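Local coordinates for protein DNMT2 (Spodoptera frugiperda, PDB 4H0N) that binds S-adenosyl-L-homocysteine and probably methylates a cytosine in the anticodon loop of tRNA(Asp), with activity on cytosines in DNA as well, at residues 29-34 against 66-71; 60-65 against 99-104; 215-220 against 271-276; 253-258 against 278-283. The protein carries 3 engineered substitutions. All coordinates share one frame; numbering follows the deposited sequence.

From the N terminus, the first of the four contacts begins at residues 29-34: interaction 1 closes a loop of 31 residues by setting strand 27-33 against the end of helix 62-67. Interaction 2 opens inside that loop, at 60-65, and closes beyond it on helix 99-105, so the two cross; they share helix 62-67 and touch, Val33 and Trp68 both meeting Leu60. They lie in the cofactor-binding half of the fold. About 50 Å away, centre to centre, interaction 3 joins 215-220 to helix 271-278 over 50 residues. Interaction 4 crosses it, linking helix 253-262 to the segment just after helix 271-278, with 19 residues between.

Interaction 1: 29-34 against 66-71; sequences IVAAVD and KKWNVD. With SAH (S-adenosyl-L-homocysteine), chain E.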
# COMPACT_ATOMS: atom_id res chain seq x y z
N ILE A 29 7.23 17.65 -3.68
CA ILE A 29 8.11 16.52 -3.43
C ILE A 29 9.46 16.89 -4.03
O ILE A 29 9.62 16.93 -5.25
CB ILE A 29 7.61 15.24 -4.11
CG1 ILE A 29 6.14 14.97 -3.76
CG2 ILE A 29 8.51 14.06 -3.76
CD1 ILE A 29 5.90 14.43 -2.37
N VAL A 30 10.44 17.17 -3.18
CA VAL A 30 11.74 17.60 -3.66
C VAL A 30 12.60 16.41 -4.04
O VAL A 30 13.57 16.54 -4.78
CB VAL A 30 12.50 18.48 -2.62
CG1 VAL A 30 11.61 19.61 -2.14
CG2 VAL A 30 12.97 17.64 -1.44
N ALA A 31 12.23 15.23 -3.53
CA ALA A 31 13.01 14.03 -3.77
C ALA A 31 12.23 12.77 -3.41
O ALA A 31 11.54 12.72 -2.38
CB ALA A 31 14.32 14.08 -2.99
N ALA A 32 12.35 11.75 -4.27
CA ALA A 32 11.79 10.44 -4.02
C ALA A 32 12.90 9.42 -4.22
O ALA A 32 13.63 9.48 -5.21
CB ALA A 32 10.65 10.17 -4.97
N VAL A 33 13.04 8.49 -3.28
CA VAL A 33 14.17 7.56 -3.29
C VAL A 33 13.72 6.10 -3.31
O VAL A 33 13.01 5.65 -2.41
CB VAL A 33 15.08 7.78 -2.06
CG1 VAL A 33 16.22 6.79 -2.07
CG2 VAL A 33 15.61 9.21 -2.04
N ASP A 34 14.15 5.37 -4.34
CA ASP A 34 13.82 3.96 -4.48
C ASP A 34 14.87 3.29 -5.36
O ASP A 34 15.34 3.90 -6.32
CB ASP A 34 12.42 3.80 -5.08
CG ASP A 34 11.90 2.38 -4.96
OD1 ASP A 34 10.78 2.20 -4.44
OD2 ASP A 34 12.60 1.44 -5.40
N LYS A 66 19.77 17.85 4.31
CA LYS A 66 19.70 19.23 4.79
C LYS A 66 19.77 20.23 3.65
O LYS A 66 19.11 21.27 3.68
CB LYS A 66 20.81 19.51 5.80
CG LYS A 66 20.50 20.65 6.76
CD LYS A 66 21.75 21.21 7.42
CE LYS A 66 22.48 22.18 6.50
NZ LYS A 66 23.58 22.92 7.19
N LYS A 67 20.58 19.93 2.63
CA LYS A 67 20.73 20.83 1.50
C LYS A 67 19.45 20.87 0.66
O LYS A 67 19.13 21.89 0.04
CB LYS A 67 21.95 20.45 0.65
CG LYS A 67 21.66 19.61 -0.57
CD LYS A 67 22.86 18.76 -0.93
CE LYS A 67 23.10 18.74 -2.42
NZ LYS A 67 24.55 18.94 -2.69
N TRP A 68 18.72 19.76 0.65
CA TRP A 68 17.46 19.67 -0.08
C TRP A 68 16.37 20.49 0.60
O TRP A 68 15.34 20.79 -0.01
CB TRP A 68 16.99 18.23 -0.18
CG TRP A 68 17.83 17.40 -1.07
CD1 TRP A 68 18.73 17.84 -1.99
CD2 TRP A 68 17.87 15.97 -1.11
NE1 TRP A 68 19.32 16.77 -2.62
CE2 TRP A 68 18.81 15.62 -2.10
CE3 TRP A 68 17.20 14.96 -0.41
CZ2 TRP A 68 19.10 14.28 -2.40
CZ3 TRP A 68 17.49 13.65 -0.72
CH2 TRP A 68 18.42 13.32 -1.70
N ASN A 69 16.61 20.82 1.86
CA ASN A 69 15.72 21.64 2.66
C ASN A 69 14.37 20.97 2.93
O ASN A 69 13.36 21.65 3.09
CB ASN A 69 15.52 23.02 2.01
CG ASN A 69 15.13 24.09 3.01
OD1 ASN A 69 15.65 24.13 4.13
ND2 ASN A 69 14.20 24.95 2.62
N VAL A 70 14.36 19.64 2.99
CA VAL A 70 13.14 18.92 3.33
C VAL A 70 12.73 19.19 4.77
O VAL A 70 13.58 19.38 5.64
CB VAL A 70 13.26 17.38 3.06
CG1 VAL A 70 14.39 17.10 2.09
CG2 VAL A 70 13.47 16.60 4.36
N ASP A 71 11.42 19.24 5.02
CA ASP A 71 10.89 19.44 6.36
C ASP A 71 9.93 18.31 6.68
O ASP A 71 9.46 18.17 7.81
CB ASP A 71 10.16 20.78 6.47
CG ASP A 71 8.91 20.85 5.59
OD1 ASP A 71 8.96 20.36 4.45
OD2 ASP A 71 7.89 21.41 6.04
N SAH E . 4.80 3.01 -0.91
CA SAH E . 5.44 2.71 -2.19
CB SAH E . 6.36 1.48 -2.13
CG SAH E . 6.46 0.72 -0.81
SD SAH E . 7.06 -0.97 -1.08
C SAH E . 4.43 2.61 -3.33
O SAH E . 4.57 1.79 -4.24
OXT SAH E . 3.44 3.34 -3.38
C5' SAH E . 8.77 -0.54 -0.64
C4' SAH E . 9.65 -0.17 -1.84
O4' SAH E . 10.86 0.39 -1.37
C3' SAH E . 10.04 -1.36 -2.71
O3' SAH E . 9.41 -1.25 -3.97
C2' SAH E . 11.55 -1.30 -2.86
O2' SAH E . 11.93 -1.25 -4.22
C1' SAH E . 11.96 -0.01 -2.17
N9 SAH E . 13.16 -0.18 -1.34
C8 SAH E . 13.46 -1.25 -0.53
N7 SAH E . 14.66 -1.02 0.06
C5 SAH E . 15.13 0.17 -0.36
C6 SAH E . 16.29 0.88 -0.07
N6 SAH E . 17.19 0.38 0.77
N1 SAH E . 16.50 2.11 -0.66
C2 SAH E . 15.57 2.63 -1.53
N3 SAH E . 14.42 1.92 -1.81
C4 SAH E . 14.20 0.71 -1.24
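The methyl of Ala31 rests on one face of the Trp68 indole, over the six-membered ring and displaced toward its rim, in a CH-pi contact with CB 4.2 Å from the centroid and 23° off the normal. The indole swings over the strand because CG of Trp68 stands anti to the carbonyl carbon (chi1 -70°). One residue earlier, Val30 supplies the second bump: its CG2 enters the notch between Trp68 and Val70, 3.8 Å from Val70 CG1 and 4.3 Å from Trp68 CB. The notch exists because the chain turns sharply at Asn69, whose positive phi belongs to a Schellman motif with Asn69 N bonded to Lys66 O, bringing Val70 round beside Trp68. Strand 27-33 is the second strand of the Rossmann-like sheet of class I methyltransferases, flanked by strand 4-9, and at its end, as in that fold generally, an acidic side chain grips the cofactor ribose. Here Asp34 OD2 accepts from O2' of S-adenosyl-L-homocysteine at 3.0 Å. Asp34 is itself fixed by backbone N-H groups, Asn36 to OD2 and Gly12 to OD1. With an alanine in place of Asp34, the ribose O2' and both of those amides would probably lose this acceptor.

Interaction 2: 60-65 against 99-104; sequences LTPQVI and FLYLIG. With CA (calcium ion), chain F.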
# COMPACT_ATOMS: atom_id res chain seq x y z
N LEU A 60 21.90 7.91 1.97
CA LEU A 60 21.34 9.22 2.30
C LEU A 60 21.98 9.78 3.56
O LEU A 60 21.92 9.17 4.63
CB LEU A 60 19.82 9.13 2.51
CG LEU A 60 18.97 8.96 1.26
CD1 LEU A 60 17.53 9.34 1.55
CD2 LEU A 60 19.51 9.78 0.11
N THR A 61 22.59 10.95 3.42
CA THR A 61 23.24 11.60 4.55
C THR A 61 22.39 12.76 5.04
O THR A 61 21.68 13.38 4.26
CB THR A 61 24.62 12.13 4.13
OG1 THR A 61 24.46 13.27 3.29
CG2 THR A 61 25.38 11.05 3.39
N PRO A 62 22.45 13.03 6.35
CA PRO A 62 21.83 14.23 6.94
C PRO A 62 22.20 15.46 6.14
O PRO A 62 21.36 16.32 5.87
CB PRO A 62 22.48 14.31 8.32
CG PRO A 62 22.78 12.88 8.66
CD PRO A 62 23.04 12.15 7.37
N GLN A 63 23.46 15.53 5.76
CA GLN A 63 24.02 16.63 4.99
C GLN A 63 23.24 16.88 3.70
O GLN A 63 22.77 17.99 3.46
CB GLN A 63 25.49 16.37 4.67
CG GLN A 63 26.42 16.39 5.89
CD GLN A 63 26.22 15.19 6.81
OE1 GLN A 63 26.03 14.06 6.35
NE2 GLN A 63 26.27 15.44 8.11
N VAL A 64 23.10 15.84 2.88
CA VAL A 64 22.41 16.00 1.60
C VAL A 64 20.90 16.21 1.81
O VAL A 64 20.25 16.93 1.04
CB VAL A 64 22.69 14.82 0.64
CG1 VAL A 64 22.03 13.54 1.12
CG2 VAL A 64 22.22 15.17 -0.76
N ILE A 65 20.36 15.61 2.86
CA ILE A 65 18.97 15.82 3.23
C ILE A 65 18.76 17.28 3.65
O ILE A 65 17.72 17.88 3.37
CB ILE A 65 18.53 14.86 4.35
CG1 ILE A 65 18.48 13.42 3.82
CG2 ILE A 65 17.17 15.26 4.92
CD1 ILE A 65 18.14 12.40 4.89
N PHE A 99 15.75 0.28 7.44
CA PHE A 99 15.04 1.19 8.34
C PHE A 99 15.86 1.61 9.56
O PHE A 99 15.75 2.74 10.03
CB PHE A 99 13.72 0.57 8.78
CG PHE A 99 12.77 1.55 9.41
CD1 PHE A 99 12.39 2.69 8.72
CD2 PHE A 99 12.25 1.33 10.67
CE1 PHE A 99 11.52 3.60 9.29
CE2 PHE A 99 11.37 2.24 11.25
CZ PHE A 99 11.01 3.38 10.56
N LEU A 100 16.67 0.69 10.07
CA LEU A 100 17.52 0.97 11.22
C LEU A 100 18.44 2.16 10.97
O LEU A 100 18.79 2.89 11.91
CB LEU A 100 18.36 -0.26 11.59
CG LEU A 100 17.65 -1.31 12.44
CD1 LEU A 100 18.66 -2.31 12.99
CD2 LEU A 100 16.86 -0.67 13.56
N TYR A 101 18.82 2.36 9.72
CA TYR A 101 19.65 3.49 9.34
C TYR A 101 18.93 4.82 9.56
O TYR A 101 19.54 5.80 9.98
CB TYR A 101 20.08 3.38 7.88
CG TYR A 101 20.86 4.58 7.41
CD1 TYR A 101 20.28 5.51 6.55
CD2 TYR A 101 22.17 4.79 7.83
CE1 TYR A 101 21.00 6.61 6.12
CE2 TYR A 101 22.89 5.89 7.40
CZ TYR A 101 22.30 6.79 6.54
OH TYR A 101 23.02 7.88 6.11
N LEU A 102 17.63 4.84 9.29
CA LEU A 102 16.83 6.05 9.46
C LEU A 102 16.73 6.44 10.93
O LEU A 102 17.00 7.58 11.29
CB LEU A 102 15.44 5.88 8.85
CG LEU A 102 15.42 5.68 7.34
CD1 LEU A 102 13.99 5.69 6.82
CD2 LEU A 102 16.26 6.73 6.63
N ILE A 103 16.33 5.48 11.76
CA ILE A 103 16.24 5.68 13.20
C ILE A 103 17.53 6.29 13.73
O ILE A 103 17.50 7.18 14.59
CB ILE A 103 15.98 4.35 13.93
CG1 ILE A 103 14.62 3.78 13.50
CG2 ILE A 103 16.04 4.54 15.44
CD1 ILE A 103 14.32 2.41 14.08
N GLY A 104 18.65 5.81 13.21
CA GLY A 104 19.95 6.35 13.57
C GLY A 104 20.06 7.82 13.25
O GLY A 104 20.24 8.62 14.16
CA CA F . 22.64 9.55 15.45
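Leu60 and Tyr101 bring together the loop leading into helix 62-67 and helix 99-105, two helices of the Rossmann-like fold that send side chains to the same strand, 4-9. Leu60 comes first and covers most of the contact on its side. Its carbonyl O lies at the rim of the Tyr101 ring, near the ring plane, but the modelled approach to the hydroxyl is too short to be reliable and no bond can be assigned. Its side chain runs instead toward the sheet, where it meets Leu9, a residue that Leu102 also touches. Thr61 follows as the N-cap: OG1 accepts from Val64 N at 2.9 Å with an N-H...O angle of 167°, a nearly straight bond that satisfies an amide of the first turn. Thr61 CA and Pro62 CD both lie near the end of the Tyr101 side chain. Tyr101 reaches this corner because its CG stands anti to the backbone N (chi1 175°), which throws the ring outward from its helix. Further on, Ile65 packs on Leu7 and Leu109. Past Tyr101 on the facing helix, Gly104 O binds the calcium ion at 2.9 Å, alongside Asp107 OD1.

Interaction 3: 215-220 against 271-276; sequences RCAKVF and EKFVEL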
# COMPACT_ATOMS: atom_id res chain seq x y z
N ARG A 215 -8.67 -24.84 -10.17
CA ARG A 215 -8.57 -26.03 -9.32
C ARG A 215 -8.62 -25.64 -7.85
O ARG A 215 -9.09 -26.41 -7.01
CB ARG A 215 -7.30 -26.83 -9.62
CG ARG A 215 -7.26 -27.51 -10.98
CD ARG A 215 -6.17 -28.58 -11.06
NE ARG A 215 -6.67 -29.91 -10.75
CZ ARG A 215 -6.23 -30.68 -9.76
NH1 ARG A 215 -5.26 -30.26 -8.96
NH2 ARG A 215 -6.76 -31.88 -9.56
N CYS A 216 -8.14 -24.44 -7.53
CA CYS A 216 -8.11 -23.96 -6.15
C CYS A 216 -9.34 -23.12 -5.80
O CYS A 216 -9.29 -22.28 -4.90
CB CYS A 216 -6.86 -23.12 -5.90
SG CYS A 216 -5.31 -23.87 -6.39
N ALA A 217 -10.44 -23.36 -6.51
CA ALA A 217 -11.64 -22.54 -6.36
C ALA A 217 -12.19 -22.48 -4.94
O ALA A 217 -12.87 -21.52 -4.58
CB ALA A 217 -12.72 -23.01 -7.33
N LYS A 218 -11.89 -23.48 -4.12
CA LYS A 218 -12.48 -23.58 -2.79
C LYS A 218 -12.07 -22.46 -1.84
O LYS A 218 -12.76 -22.20 -0.86
CB LYS A 218 -12.19 -24.95 -2.16
CG LYS A 218 -13.34 -25.94 -2.28
CD LYS A 218 -14.68 -25.28 -1.95
CE LYS A 218 -15.65 -26.26 -1.30
NZ LYS A 218 -17.08 -25.94 -1.61
N VAL A 219 -10.95 -21.80 -2.13
CA VAL A 219 -10.43 -20.78 -1.22
C VAL A 219 -10.42 -19.39 -1.83
O VAL A 219 -9.76 -18.48 -1.32
CB VAL A 219 -9.02 -21.12 -0.75
CG1 VAL A 219 -9.04 -22.34 0.17
CG2 VAL A 219 -8.11 -21.35 -1.95
N PHE A 220 -11.14 -19.23 -2.93
CA PHE A 220 -11.30 -17.93 -3.56
C PHE A 220 -12.26 -17.10 -2.74
O PHE A 220 -13.22 -17.63 -2.19
CB PHE A 220 -11.86 -18.09 -4.97
CG PHE A 220 -10.82 -18.39 -6.01
CD1 PHE A 220 -9.55 -17.84 -5.92
CD2 PHE A 220 -11.11 -19.22 -7.08
CE1 PHE A 220 -8.59 -18.12 -6.88
CE2 PHE A 220 -10.16 -19.51 -8.04
CZ PHE A 220 -8.89 -18.96 -7.94
N GLU A 271 -11.70 -32.59 -13.48
CA GLU A 271 -12.05 -32.14 -14.82
C GLU A 271 -13.47 -31.58 -14.85
O GLU A 271 -13.71 -30.48 -15.36
CB GLU A 271 -11.94 -33.30 -15.80
CG GLU A 271 -11.83 -32.88 -17.26
CD GLU A 271 -10.38 -32.72 -17.69
OE1 GLU A 271 -9.49 -32.92 -16.84
OE2 GLU A 271 -10.14 -32.39 -18.87
N LYS A 272 -14.41 -32.35 -14.30
CA LYS A 272 -15.81 -31.96 -14.20
C LYS A 272 -15.98 -30.81 -13.21
O LYS A 272 -16.87 -29.97 -13.35
CB LYS A 272 -16.65 -33.16 -13.78
CG LYS A 272 -18.15 -32.89 -13.76
CD LYS A 272 -18.88 -33.79 -14.73
CE LYS A 272 -20.33 -33.37 -14.88
NZ LYS A 272 -21.16 -34.41 -15.54
N PHE A 273 -15.12 -30.79 -12.20
CA PHE A 273 -15.07 -29.71 -11.22
C PHE A 273 -14.75 -28.38 -11.91
O PHE A 273 -15.39 -27.37 -11.63
CB PHE A 273 -14.03 -30.05 -10.15
CG PHE A 273 -13.80 -28.98 -9.13
CD1 PHE A 273 -14.47 -29.00 -7.92
CD2 PHE A 273 -12.86 -27.98 -9.35
CE1 PHE A 273 -14.24 -28.02 -6.96
CE2 PHE A 273 -12.62 -27.00 -8.40
CZ PHE A 273 -13.31 -27.02 -7.20
N VAL A 274 -13.77 -28.39 -12.82
CA VAL A 274 -13.31 -27.18 -13.50
C VAL A 274 -14.29 -26.63 -14.54
O VAL A 274 -14.45 -25.41 -14.66
CB VAL A 274 -11.89 -27.38 -14.13
CG1 VAL A 274 -11.57 -26.29 -15.15
CG2 VAL A 274 -10.82 -27.44 -13.05
N GLU A 275 -14.95 -27.52 -15.29
CA GLU A 275 -15.91 -27.09 -16.31
C GLU A 275 -17.03 -26.24 -15.70
O GLU A 275 -17.51 -25.29 -16.33
CB GLU A 275 -16.49 -28.27 -17.08
CG GLU A 275 -17.46 -29.15 -16.29
CD GLU A 275 -18.61 -29.67 -17.13
OE1 GLU A 275 -18.98 -28.98 -18.11
OE2 GLU A 275 -19.15 -30.75 -16.82
N LEU A 276 -17.43 -26.58 -14.48
CA LEU A 276 -18.47 -25.82 -13.80
C LEU A 276 -17.98 -24.43 -13.42
O LEU A 276 -18.72 -23.45 -13.52
CB LEU A 276 -18.96 -26.58 -12.57
CG LEU A 276 -19.55 -27.96 -12.83
CD1 LEU A 276 -20.14 -28.55 -11.57
CD2 LEU A 276 -20.59 -27.89 -13.94
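The chain after helix 211-214, with a short 3-10 piece at 217-218, runs beside helix 271-278, and the backbones come nearest at Arg215 and Val274, whose CA atoms are 6.4 Å apart. No hydrogen bond links the two segments. Phe273 covers the most area: with CG anti to the backbone N (chi1 175°) its ring points straight out of the helix into the bend of the other segment. There the ring carbons CE2 and CZ meet the methyl of Ala217, whose CB is 4.1 Å from CZ, while Arg215 O lies 3.8 Å from CE2; both approach the ring obliquely. Next to it, Val274 offers CG2 to the aliphatic part of Arg215, 4.1 Å from its CG. The arginine chain bends at chi3 (95°), and its NE makes a weak hydrogen bond to Gly269 O. The Phe273 ring also meets that of Phe277, one turn on, with planes at about 45°, and Ala217 O is bonded to Tyr260 OH of helix 253-262, so three parts of this region, remote from the cofactor, meet here. Apart from the Arg215 carbonyl O, carbon atoms make the contact, consistent with loop and helix being held mainly by apolar packing.

Interaction 4: 253-258 against 278-283; sequences REVVQK and KELKLR
Helix 253-262 passes beside the irregular chain that follows helix 271-278, closest at Val256 and Leu280, whose CA atoms stand 6.9 Å apart. Leu280 carries the whole contact from its side. Its branched end is laid against two consecutive residues of the helix: CD2 lies 3.9 Å from Val255 CG1 and 4.0 Å from Val256 CA, and CD1 is 4.1 Å from that same CA. CD2 thus touches both valines, and CD1 lies against the backbone of the second. The two valines are met differently. Val255 and Leu280 run past each other in opposite senses, whereas Val256 and Leu280 cross at about a right angle, with Val256 CG2 4.2 Å from CD2. In Val255 it is the methyl standing anti to the backbone N (chi1 173°) that touches; in Val256, with the same torsion, it is the one anti to the carbonyl carbon. This is plain packing in the region beyond the Rossmann-like sheet, probably the target-recognition domain of C5-methyltransferases: the chain leaving the second of two successive helices folds back onto the first. The returning chain turns at Lys281, which adopts a left-handed backbone conformation (phi 49°). Bonds on either side of that residue hold it in place: Leu280 O is hydrogen-bonded to Thr249 OG1, and Leu282 pairs with Val209 through the backbone. Val256 meanwhile also touches Tyr224, and Arg283 beyond the turn forms a salt bridge from NH1 to Glu289 OE1.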
# COMPACT_ATOMS: atom_id res chain seq x y z
N ARG A 253 -24.59 -13.81 -7.25
CA ARG A 253 -23.99 -14.64 -6.21
C ARG A 253 -24.74 -15.96 -6.06
O ARG A 253 -24.16 -16.97 -5.66
CB ARG A 253 -23.96 -13.90 -4.88
CG ARG A 253 -23.18 -14.61 -3.80
CD ARG A 253 -23.42 -13.98 -2.45
NE ARG A 253 -23.40 -12.52 -2.54
CZ ARG A 253 -23.94 -11.71 -1.63
NH1 ARG A 253 -24.56 -12.22 -0.58
NH2 ARG A 253 -23.87 -10.39 -1.79
N GLU A 254 -26.03 -15.96 -6.38
CA GLU A 254 -26.84 -17.16 -6.30
C GLU A 254 -26.35 -18.20 -7.31
O GLU A 254 -26.30 -19.39 -7.01
CB GLU A 254 -28.31 -16.83 -6.54
CG GLU A 254 -29.26 -17.85 -5.95
CD GLU A 254 -30.65 -17.29 -5.74
OE1 GLU A 254 -31.48 -17.97 -5.09
OE2 GLU A 254 -30.92 -16.16 -6.22
N VAL A 255 -25.99 -17.73 -8.49
CA VAL A 255 -25.44 -18.61 -9.52
C VAL A 255 -24.11 -19.20 -9.06
O VAL A 255 -23.84 -20.39 -9.26
CB VAL A 255 -25.27 -17.86 -10.86
CG1 VAL A 255 -24.53 -18.72 -11.87
CG2 VAL A 255 -26.63 -17.43 -11.40
N VAL A 256 -23.28 -18.37 -8.43
CA VAL A 256 -21.99 -18.81 -7.91
C VAL A 256 -22.15 -19.94 -6.89
O VAL A 256 -21.35 -20.88 -6.86
CB VAL A 256 -21.20 -17.62 -7.27
CG1 VAL A 256 -19.93 -18.10 -6.57
CG2 VAL A 256 -20.86 -16.57 -8.33
N GLN A 257 -23.19 -19.86 -6.07
CA GLN A 257 -23.46 -20.87 -5.05
C GLN A 257 -23.90 -22.22 -5.63
O GLN A 257 -23.52 -23.27 -5.11
CB GLN A 257 -24.50 -20.36 -4.07
CG GLN A 257 -24.02 -19.20 -3.23
CD GLN A 257 -23.30 -19.67 -1.98
OE1 GLN A 257 -22.80 -20.79 -1.91
NE2 GLN A 257 -23.25 -18.80 -0.97
N LYS A 258 -24.72 -22.18 -6.68
CA LYS A 258 -25.19 -23.40 -7.32
C LYS A 258 -24.01 -24.17 -7.90
O LYS A 258 -23.94 -25.40 -7.78
CB LYS A 258 -26.20 -23.07 -8.42
CG LYS A 258 -27.03 -24.26 -8.89
CD LYS A 258 -28.08 -23.82 -9.91
CE LYS A 258 -29.28 -24.77 -9.92
NZ LYS A 258 -30.25 -24.43 -11.01
N LYS A 278 -15.43 -22.92 -14.94
CA LYS A 278 -15.08 -22.25 -16.18
C LYS A 278 -16.22 -21.36 -16.66
O LYS A 278 -15.99 -20.30 -17.25
CB LYS A 278 -14.71 -23.27 -17.26
CG LYS A 278 -13.25 -23.26 -17.68
CD LYS A 278 -13.08 -22.71 -19.09
CE LYS A 278 -14.05 -23.38 -20.05
NZ LYS A 278 -13.82 -23.01 -21.47
N GLU A 279 -17.46 -21.78 -16.39
CA GLU A 279 -18.64 -21.08 -16.89
C GLU A 279 -19.18 -20.04 -15.91
O GLU A 279 -20.28 -19.51 -16.10
CB GLU A 279 -19.73 -22.07 -17.31
CG GLU A 279 -20.27 -22.96 -16.19
CD GLU A 279 -21.01 -24.18 -16.72
OE1 GLU A 279 -20.39 -24.98 -17.46
OE2 GLU A 279 -22.21 -24.35 -16.40
N LEU A 280 -18.40 -19.74 -14.88
CA LEU A 280 -18.71 -18.65 -13.96
C LEU A 280 -18.08 -17.34 -14.42
O LEU A 280 -18.36 -16.28 -13.85
CB LEU A 280 -18.25 -18.99 -12.53
CG LEU A 280 -19.25 -19.73 -11.65
CD1 LEU A 280 -18.74 -19.83 -10.22
CD2 LEU A 280 -20.61 -19.03 -11.70
N LYS A 281 -17.24 -17.41 -15.44
CA LYS A 281 -16.46 -16.28 -15.95
C LYS A 281 -15.70 -15.47 -14.86
O LYS A 281 -15.55 -14.25 -14.97
CB LYS A 281 -17.30 -15.38 -16.89
CG LYS A 281 -18.21 -14.34 -16.20
CD LYS A 281 -19.03 -13.52 -17.20
CE LYS A 281 -20.46 -13.56 -16.91
NZ LYS A 281 -21.26 -13.18 -18.13
N LEU A 282 -15.22 -16.16 -13.83
CA LEU A 282 -14.40 -15.51 -12.81
C LEU A 282 -13.18 -14.88 -13.45
O LEU A 282 -12.52 -15.50 -14.28
CB LEU A 282 -13.96 -16.51 -11.75
CG LEU A 282 -15.09 -17.15 -10.96
CD1 LEU A 282 -14.56 -18.25 -10.05
CD2 LEU A 282 -15.81 -16.10 -10.15
N ARG A 283 -12.88 -13.65 -13.08
CA ARG A 283 -11.72 -12.95 -13.62
C ARG A 283 -11.04 -12.15 -12.54
O ARG A 283 -11.64 -11.85 -11.51
CB ARG A 283 -12.15 -12.00 -14.74
CG ARG A 283 -12.87 -10.76 -14.24
CD ARG A 283 -12.64 -9.60 -15.19
NE ARG A 283 -13.60 -8.52 -15.02
CZ ARG A 283 -13.40 -7.45 -14.27
NH1 ARG A 283 -12.25 -7.31 -13.60
NH2 ARG A 283 -14.33 -6.52 -14.17